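Local coordinates for putative phosphomethylpyrimidine kinase (Bacteroides thetaiotaomicron, PDB 3MBH), which probably phosphorylates pyridoxal using ATP, as a ribokinase-clan vitamin B6 kinase, and holds pyridoxal in its pocket in this crystal, at residues I10-D15 against T25-I30; D15-G18 against V22-T25; V198-R203 against D239-A244. All coordinates share one frame; numbering follows the deposited sequence.

Contact 1: I10-D15 against T25-I30; sequences IAAVHD and TVVIPI. With PXL (3-hydroxy-5-(hydroxymethyl)-2-methylisonicotinaldehyde), chain G.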
loop_
_atom_site.group_PDB
_atom_site.type_symbol
_atom_site.label_atom_id
_atom_site.label_comp_id
_atom_site.label_asym_id
_atom_site.label_seq_id
_atom_site.Cartn_x
_atom_site.Cartn_y
_atom_site.Cartn_z
ATOM N N ILE A 10 9.485 10.474 21.651
ATOM C CA ILE A 10 9.334 11.922 21.668
ATOM C C ILE A 10 8.561 12.367 22.882
ATOM O O ILE A 10 7.411 11.945 23.060
ATOM C CB ILE A 10 8.601 12.384 20.402
ATOM C CG1 ILE A 10 9.366 11.899 19.164
ATOM C CG2 ILE A 10 8.445 13.902 20.413
ATOM C CD1 ILE A 10 8.628 12.107 17.836
ATOM N N ALA A 11 9.144 13.211 23.721
ATOM C CA ALA A 11 8.388 13.781 24.822
ATOM C C ALA A 11 7.570 14.965 24.222
ATOM O O ALA A 11 8.156 15.892 23.659
ATOM C CB ALA A 11 9.338 14.253 25.971
ATOM N N ALA A 12 6.243 14.926 24.379
ATOM C CA ALA A 12 5.327 15.880 23.814
ATOM C C ALA A 12 4.736 16.762 24.911
ATOM O O ALA A 12 3.915 16.310 25.721
ATOM C CB ALA A 12 4.213 15.167 23.008
ATOM N N VAL A 13 5.207 17.999 24.964
ATOM C CA VAL A 13 4.832 18.993 25.991
ATOM C C VAL A 13 3.734 19.931 25.395
ATOM O O VAL A 13 4.023 20.985 24.858
ATOM C CB VAL A 13 6.070 19.784 26.521
ATOM C CG1 VAL A 13 5.661 20.604 27.768
ATOM C CG2 VAL A 13 7.280 18.804 26.789
ATOM N N HIS A 14 2.491 19.458 25.485
ATOM C CA HIS A 14 1.355 20.069 24.892
ATOM C C HIS A 14 0.175 19.788 25.802
ATOM O O HIS A 14 0.230 18.887 26.642
ATOM C CB HIS A 14 1.020 19.451 23.524
ATOM C CG HIS A 14 2.089 19.611 22.485
ATOM N ND1 HIS A 14 1.993 20.539 21.476
ATOM C CD2 HIS A 14 3.213 18.900 22.237
ATOM C CE1 HIS A 14 3.060 20.459 20.695
ATOM N NE2 HIS A 14 3.824 19.473 21.134
ATOM N N ASP A 15 -0.891 20.548 25.614
ATOM C CA ASP A 15 -2.132 20.298 26.278
ATOM C C ASP A 15 -2.941 19.110 25.695
ATOM O O ASP A 15 -2.696 18.618 24.581
ATOM C CB ASP A 15 -2.948 21.565 26.268
ATOM C CG ASP A 15 -3.479 21.880 24.893
ATOM O OD1 ASP A 15 -2.766 22.611 24.122
ATOM O OD2 ASP A 15 -4.554 21.304 24.546
ATOM N N THR A 25 -3.916 15.630 20.754
ATOM C CA THR A 25 -4.800 14.817 19.944
ATOM C C THR A 25 -4.428 14.935 18.463
ATOM O O THR A 25 -4.992 14.217 17.647
ATOM C CB THR A 25 -6.280 15.139 20.154
ATOM O OG1 THR A 25 -6.520 16.535 19.922
ATOM C CG2 THR A 25 -6.714 14.780 21.544
ATOM N N VAL A 26 -3.449 15.790 18.135
ATOM C CA VAL A 26 -2.878 15.850 16.782
ATOM C C VAL A 26 -1.480 15.212 16.796
ATOM O O VAL A 26 -1.136 14.428 15.911
ATOM C CB VAL A 26 -2.891 17.353 16.355
ATOM C CG1 VAL A 26 -1.916 17.661 15.282
ATOM C CG2 VAL A 26 -4.361 17.758 15.940
ATOM N N VAL A 27 -0.664 15.573 17.785
ATOM C CA VAL A 27 0.721 15.134 17.889
ATOM C C VAL A 27 0.826 13.632 18.047
ATOM O O VAL A 27 1.664 13.004 17.424
ATOM C CB VAL A 27 1.424 15.827 19.103
ATOM C CG1 VAL A 27 2.840 15.286 19.294
ATOM C CG2 VAL A 27 1.442 17.360 18.919
ATOM N N ILE A 28 -0.037 13.035 18.866
ATOM C CA ILE A 28 0.030 11.586 19.107
ATOM C C ILE A 28 -0.271 10.760 17.816
ATOM O O ILE A 28 0.569 9.977 17.375
ATOM C CB ILE A 28 -0.844 11.133 20.309
ATOM C CG1 ILE A 28 -0.230 11.651 21.603
ATOM C CG2 ILE A 28 -0.953 9.627 20.331
ATOM C CD1 ILE A 28 -1.249 11.608 22.845
ATOM N N PRO A 29 -1.409 10.986 17.167
ATOM C CA PRO A 29 -1.687 10.196 15.943
ATOM C C PRO A 29 -0.685 10.392 14.803
ATOM O O PRO A 29 -0.306 9.419 14.119
ATOM C CB PRO A 29 -3.083 10.670 15.503
ATOM C CG PRO A 29 -3.486 11.703 16.397
ATOM C CD PRO A 29 -2.516 11.886 17.506
ATOM N N ILE A 30 -0.250 11.632 14.584
ATOM C CA ILE A 30 0.682 11.901 13.485
ATOM C C ILE A 30 2.044 11.221 13.754
ATOM O O ILE A 30 2.526 10.431 12.942
ATOM C CB ILE A 30 0.870 13.375 13.276
ATOM C CG1 ILE A 30 -0.444 13.958 12.711
ATOM C CG2 ILE A 30 2.141 13.631 12.344
ATOM C CD1 ILE A 30 -0.410 15.508 12.456
HETATM O OP4 PXL G . -1.459 24.910 19.029
HETATM C C5A PXL G . -2.741 25.510 18.933
HETATM C C5 PXL G . -3.499 25.268 20.243
HETATM C C6 PXL G . -3.175 24.317 21.190
HETATM N N1 PXL G . -3.864 24.184 22.323
HETATM C C2 PXL G . -4.960 24.887 22.678
HETATM C C3 PXL G . -5.417 25.921 21.739
HETATM C C4 PXL G . -4.626 26.115 20.500
HETATM C C4A PXL G . -4.978 27.058 19.441
HETATM O O4A PXL G . -6.088 27.475 19.549
HETATM O O3 PXL G . -6.457 26.739 21.964
HETATM C C2A PXL G . -5.615 24.516 23.998
HETATM O O HOH W 1 -5.219 17.778 22.508
#

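Contact 2: D15-G18 against V22-T25; sequences DLSG and VSLT. With PXL (3-hydroxy-5-(hydroxymethyl)-2-methylisonicotinaldehyde), chain G.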
loop_
_atom_site.group_PDB
_atom_site.type_symbol
_atom_site.label_atom_id
_atom_site.label_comp_id
_atom_site.label_asym_id
_atom_site.label_seq_id
_atom_site.Cartn_x
_atom_site.Cartn_y
_atom_site.Cartn_z
ATOM N N ASP A 15 -0.891 20.548 25.614
ATOM C CA ASP A 15 -2.132 20.298 26.278
ATOM C C ASP A 15 -2.941 19.110 25.695
ATOM O O ASP A 15 -2.696 18.618 24.581
ATOM C CB ASP A 15 -2.948 21.565 26.268
ATOM C CG ASP A 15 -3.479 21.880 24.893
ATOM O OD1 ASP A 15 -2.766 22.611 24.122
ATOM O OD2 ASP A 15 -4.554 21.304 24.546
ATOM N N LEU A 16 -3.906 18.629 26.493
ATOM C CA LEU A 16 -4.890 17.636 26.074
ATOM C C LEU A 16 -6.227 18.327 26.016
ATOM O O LEU A 16 -6.754 18.749 27.051
ATOM C CB LEU A 16 -4.959 16.463 27.027
ATOM C CG LEU A 16 -5.819 15.232 26.584
ATOM C CD1 LEU A 16 -5.126 14.458 25.439
ATOM C CD2 LEU A 16 -6.115 14.298 27.716
ATOM N N SER A 17 -6.731 18.456 24.785
ATOM C CA SER A 17 -8.006 19.015 24.496
ATOM C C SER A 17 -8.975 17.949 23.950
ATOM O O SER A 17 -8.685 17.268 22.996
ATOM C CB SER A 17 -7.894 20.135 23.454
ATOM O OG SER A 17 -7.422 21.318 24.027
ATOM N N GLY A 18 -10.167 17.895 24.532
ATOM C CA GLY A 18 -11.186 16.967 24.129
ATOM C C GLY A 18 -11.680 17.109 22.700
ATOM O O GLY A 18 -11.745 16.125 21.990
ATOM N N VAL A 22 -6.160 19.882 18.033
ATOM C CA VAL A 22 -5.020 20.667 18.436
ATOM C C VAL A 22 -4.144 19.783 19.309
ATOM O O VAL A 22 -4.558 18.714 19.752
ATOM C CB VAL A 22 -5.412 21.920 19.249
ATOM C CG1 VAL A 22 -6.189 22.936 18.351
ATOM C CG2 VAL A 22 -6.204 21.549 20.555
ATOM N N SER A 23 -2.933 20.229 19.520
ATOM C CA SER A 23 -2.100 19.765 20.630
ATOM C C SER A 23 -1.972 18.212 20.682
ATOM O O SER A 23 -1.724 17.576 19.644
ATOM C CB SER A 23 -2.561 20.401 21.937
ATOM O OG SER A 23 -3.923 20.109 22.246
ATOM N N LEU A 24 -2.086 17.583 21.848
ATOM C CA LEU A 24 -1.800 16.136 21.923
ATOM C C LEU A 24 -2.671 15.242 20.990
ATOM O O LEU A 24 -2.198 14.201 20.487
ATOM C CB LEU A 24 -1.890 15.597 23.381
ATOM C CG LEU A 24 -0.749 16.093 24.280
ATOM C CD1 LEU A 24 -1.077 15.665 25.766
ATOM C CD2 LEU A 24 0.612 15.610 23.821
ATOM N N THR A 25 -3.916 15.630 20.754
ATOM C CA THR A 25 -4.800 14.817 19.944
ATOM C C THR A 25 -4.428 14.935 18.463
ATOM O O THR A 25 -4.992 14.217 17.647
ATOM C CB THR A 25 -6.280 15.139 20.154
ATOM O OG1 THR A 25 -6.520 16.535 19.922
ATOM C CG2 THR A 25 -6.714 14.780 21.544
HETATM O OP4 PXL G . -1.459 24.910 19.029
HETATM C C5A PXL G . -2.741 25.510 18.933
HETATM C C5 PXL G . -3.499 25.268 20.243
HETATM C C6 PXL G . -3.175 24.317 21.190
HETATM N N1 PXL G . -3.864 24.184 22.323
HETATM C C2 PXL G . -4.960 24.887 22.678
HETATM C C3 PXL G . -5.417 25.921 21.739
HETATM C C4 PXL G . -4.626 26.115 20.500
HETATM C C4A PXL G . -4.978 27.058 19.441
HETATM O O4A PXL G . -6.088 27.475 19.549
HETATM O O3 PXL G . -6.457 26.739 21.964
HETATM C C2A PXL G . -5.615 24.516 23.998
HETATM O O HOH W 1 -5.219 17.778 22.508
HETATM O O HOH W 2 -9.172 16.775 20.374
#

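Contact 3: V198-R203 against D239-A244; sequences VYAYNR and DSLPMA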
loop_
_atom_site.group_PDB
_atom_site.type_symbol
_atom_site.label_atom_id
_atom_site.label_comp_id
_atom_site.label_asym_id
_atom_site.label_seq_id
_atom_site.Cartn_x
_atom_site.Cartn_y
_atom_site.Cartn_z
ATOM N N VAL A 198 5.226 29.648 3.564
ATOM C CA VAL A 198 6.039 29.245 4.673
ATOM C C VAL A 198 7.472 29.602 4.270
ATOM O O VAL A 198 7.883 29.387 3.115
ATOM C CB VAL A 198 5.929 27.730 4.959
ATOM C CG1 VAL A 198 6.924 27.297 6.062
ATOM C CG2 VAL A 198 4.459 27.307 5.339
ATOM N N TYR A 199 8.216 30.185 5.190
ATOM C CA TYR A 199 9.604 30.571 4.982
ATOM C C TYR A 199 10.429 29.813 6.023
ATOM O O TYR A 199 9.907 29.485 7.099
ATOM C CB TYR A 199 9.772 32.058 5.164
ATOM C CG TYR A 199 9.183 32.910 4.080
ATOM C CD1 TYR A 199 7.802 33.157 4.007
ATOM C CD2 TYR A 199 10.014 33.531 3.133
ATOM C CE1 TYR A 199 7.287 33.987 2.983
ATOM C CE2 TYR A 199 9.513 34.361 2.158
ATOM C CZ TYR A 199 8.157 34.568 2.065
ATOM O OH TYR A 199 7.714 35.433 1.075
ATOM N N ALA A 200 11.671 29.450 5.680
ATOM C CA ALA A 200 12.538 28.718 6.623
ATOM C C ALA A 200 14.004 29.062 6.379
ATOM O O ALA A 200 14.432 29.478 5.259
ATOM C CB ALA A 200 12.339 27.217 6.500
ATOM N N TYR A 201 14.772 28.883 7.438
ATOM C CA TYR A 201 16.201 29.107 7.410
ATOM C C TYR A 201 16.898 27.967 8.168
ATOM O O TYR A 201 16.432 27.512 9.183
ATOM C CB TYR A 201 16.518 30.470 7.981
ATOM C CG TYR A 201 17.971 30.694 8.175
ATOM C CD1 TYR A 201 18.775 30.900 7.099
ATOM C CD2 TYR A 201 18.536 30.706 9.447
ATOM C CE1 TYR A 201 20.130 31.076 7.236
ATOM C CE2 TYR A 201 19.875 30.887 9.619
ATOM C CZ TYR A 201 20.669 31.094 8.505
ATOM O OH TYR A 201 21.998 31.296 8.609
ATOM N N ASN A 202 18.007 27.494 7.629
ATOM C CA ASN A 202 18.836 26.475 8.274
ATOM C C ASN A 202 20.199 27.117 8.415
ATOM O O ASN A 202 20.881 27.407 7.415
ATOM C CB ASN A 202 18.914 25.191 7.419
ATOM C CG ASN A 202 19.476 24.025 8.172
ATOM O OD1 ASN A 202 20.076 24.188 9.226
ATOM N ND2 ASN A 202 19.282 22.840 7.651
ATOM N N ARG A 203 20.606 27.343 9.641
ATOM C CA ARG A 203 21.910 27.968 9.887
ATOM C C ARG A 203 23.003 27.019 9.373
ATOM O O ARG A 203 24.020 27.449 8.881
ATOM C CB ARG A 203 22.088 28.256 11.387
ATOM C CG ARG A 203 23.368 29.095 11.724
ATOM C CD ARG A 203 23.415 29.502 13.220
ATOM N NE ARG A 203 23.206 28.352 14.115
ATOM C CZ ARG A 203 22.339 28.288 15.149
ATOM N NH1 ARG A 203 21.581 29.334 15.486
ATOM N NH2 ARG A 203 22.235 27.157 15.876
ATOM N N ASP A 239 14.789 13.288 6.802
ATOM C CA ASP A 239 14.473 14.098 5.615
ATOM C C ASP A 239 15.212 15.433 5.757
ATOM O O ASP A 239 15.480 15.902 6.874
ATOM C CB ASP A 239 12.980 14.356 5.443
ATOM C CG ASP A 239 12.153 13.082 5.256
ATOM O OD1 ASP A 239 12.728 12.010 5.050
ATOM O OD2 ASP A 239 10.898 13.155 5.414
ATOM N N SER A 240 15.566 16.036 4.634
ATOM C CA SER A 240 16.070 17.398 4.608
ATOM C C SER A 240 14.968 18.409 4.986
ATOM O O SER A 240 13.771 18.077 4.960
ATOM C CB SER A 240 16.538 17.748 3.188
ATOM O OG SER A 240 15.417 17.946 2.355
ATOM N N LEU A 241 15.385 19.632 5.325
ATOM C CA LEU A 241 14.452 20.675 5.720
ATOM C C LEU A 241 13.450 20.958 4.582
ATOM O O LEU A 241 12.290 20.952 4.820
ATOM C CB LEU A 241 15.182 21.964 6.149
ATOM C CG LEU A 241 14.303 23.227 6.369
ATOM C CD1 LEU A 241 13.238 22.945 7.446
ATOM C CD2 LEU A 241 15.195 24.455 6.750
ATOM N N PRO A 242 13.917 21.153 3.335
ATOM C CA PRO A 242 12.922 21.471 2.311
ATOM C C PRO A 242 11.950 20.304 2.092
ATOM O O PRO A 242 10.765 20.533 1.840
ATOM C CB PRO A 242 13.777 21.794 1.058
ATOM C CG PRO A 242 15.109 21.205 1.336
ATOM C CD PRO A 242 15.293 21.205 2.814
HETATM N N MSE A 243 12.433 19.057 2.242
HETATM C CA MSE A 243 11.542 17.910 2.122
HETATM C C MSE A 243 10.498 17.908 3.255
HETATM O O MSE A 243 9.330 17.631 2.991
HETATM C CB MSE A 243 12.317 16.589 2.075
HETATM C CG MSE A 243 11.427 15.369 2.207
HETATM SE SE MSE A 243 10.484 15.078 0.526
HETATM C CE MSE A 243 12.015 14.405 -0.538
ATOM N N ALA A 244 10.920 18.249 4.486
ATOM C CA ALA A 244 10.010 18.361 5.640
ATOM C C ALA A 244 8.935 19.381 5.365
ATOM O O ALA A 244 7.755 19.124 5.590
ATOM C CB ALA A 244 10.775 18.727 6.917
#

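Contact 1: I10-D15 against T25-I30
A single water joins the two backbones here: it accepts the N-H of T25, with T25 N 3.1 Å from the water oxygen, and gives a weak bond back to D15 O. No direct hydrogen bond crosses between 10-15 and 25-30, and the side chains do the rest through carbon. V27 is the wedge. Its two methyls are split between two residues of 10-15: CG1 meets the CB of A12 at 4.0 Å, while CG2 sits over the middle of the H14 imidazole, 3.8 Å above the ring plane. The line from CG2 to the ring centre is just 10° off the normal, a true CH-pi contact over the face rather than a brush against the edge. V27 manages both because CG1 stands opposite the backbone N (chi1 175°), which leaves CG2 beside the backbone N, over the imidazole face.

In the fold this is the opening beta-alpha-beta unit of a ribokinase-like domain: strand 9-17 leads into helix 24-33, which returns to strand 37-40, parallel to the first. A12 and H14, two residues apart in the chain, both aim at the helix, and the backbones come closest at A12 and V27, with CA atoms 7.5 Å apart. The small A12 side chain is consistent with that close approach.

H14 is gripped from a second direction, since Y82 of the adjacent strand 80-83 meets it edge-to-face. V27 in turn also rests on Y82 and on S229 of helix 223-236. The helix bends at P29, whose nitrogen has no N-H to offer, yet I30 N resumes the regular pattern by bonding to V26 O at 3.2 Å. Around that kink I28 and P29 pack on P29 and I28 of the second subunit, and T25 packs on its P40.

Contact 2: D15-G18 against V22-T25
The end of the first strand and the start of the helix that follows it build one wall of the pyridoxal pocket, a place where ribokinase-family enzymes commonly bind their substrate. D15 meets the helix start with its carbonyl oxygen and with the end of its carboxylate. L24 N, in the first turn, bonds to D15 O at 3.0 Å and 163°, pointing almost straight down the carbonyl. S23 OG lies 3.0 Å from that same D15 O and 2.7 Å from D15 OD2, so its one proton has two acceptors to choose from; with chi1 59° the hydroxyl is tucked between its own backbone N and carbonyl carbon, facing D15. OD2 also takes the S17 hydroxyl, S17 OG to D15 OD2 being 2.9 Å. OD1 is turned to the ligand, 2.6 Å from the pyridine N1 of PXL.

Carbon packing flanks this polar centre. V22 CG2 lies 3.6 Å from S17 CB, while V22 CB lies over a face of the pyridine ring, nearest C6. L16 and L24 cross at about a right angle, L16 CD1 reaching L24 CB. The water that reaches T25 N also accepts from S17 N and donates to S23 OG; a second one donates to T25 OG1, whose own proton goes to V22 O.

With an alanine in place of D15, the S17 hydroxyl would probably lose its acceptor and the ring nitrogen of pyridoxal its carboxylate mate. S17 OG donates to OD2 and S23 OG lies close to it, which would tend to hold the carboxylate turned with OD2 toward the serines and OD1 toward N1.

Contact 3: V198-R203 against D239-A244
One methyl carries the close side of this contact. L241 CD2 drops between two side chains of the strand, 3.8 Å from N202 CB and 4.0 Å from A200 CB, with the carbonyl oxygen of Y201 in the gap between them. The leucine gets that far because it is stretched out: CG stands opposite the backbone N (chi1 170°) and CD2 continues opposite CA, so the methyl leads and the helix backbone stays well back. The nearest CA pair, N202 and L241, is still 7.7 Å apart, and no hydrogen bond crosses.

The alternation of strand 195-202 sets this up. A200 and N202 point at helix 241-257, while Y201 points to the other face, where it packs on L171 and R172 of helix 164-176 and bonds through its hydroxyl to N206. The strand belongs to the central sheet of the ribokinase-like alpha/beta/alpha fold, in its antiparallel part between strands 181-189 and 207-213, with helices on both faces. The amide of N202 plays no part in the leucine contact: CB alone touches, and OD1 is bonded by Q180 NE2 and the backbone N of Q204.

Away from L241 things thin out. S240 lies at the N-cap position, and its OG accepts from the N of selenomethionine M243 at 3.2 Å and 158°, capping the first turn without touching the strand, as A244 N bonds to S240 O in the normal helical way at 2.9 Å. D239 and M243 are partly exposed, as is R203 at the strand's far end. Here the partners come from elsewhere: D239 makes salt bridges to R247 and to K274 of the third subunit, M243 packs on N278 of that subunit, and P242 on its R257.

Contacts 1 and 2 are neighbours, with centres 8 Å apart: both join strand 9-17 to helix 24-33, share D15, T25 and a water, touch the pyridoxal, and border the second subunit. Contact 2 is nested inside contact 1 along the chain, at the strand's pocket end. Contact 3 comes much later in the chain, on the opposite side of the chain's centre, about 21 Å from contact 1 and 26 Å from contact 2 between centres, and meets the third subunit instead. All three draw on the same mixed sheet, so a single sheet carries the substrate wall in one part and plain strand-helix packing in another.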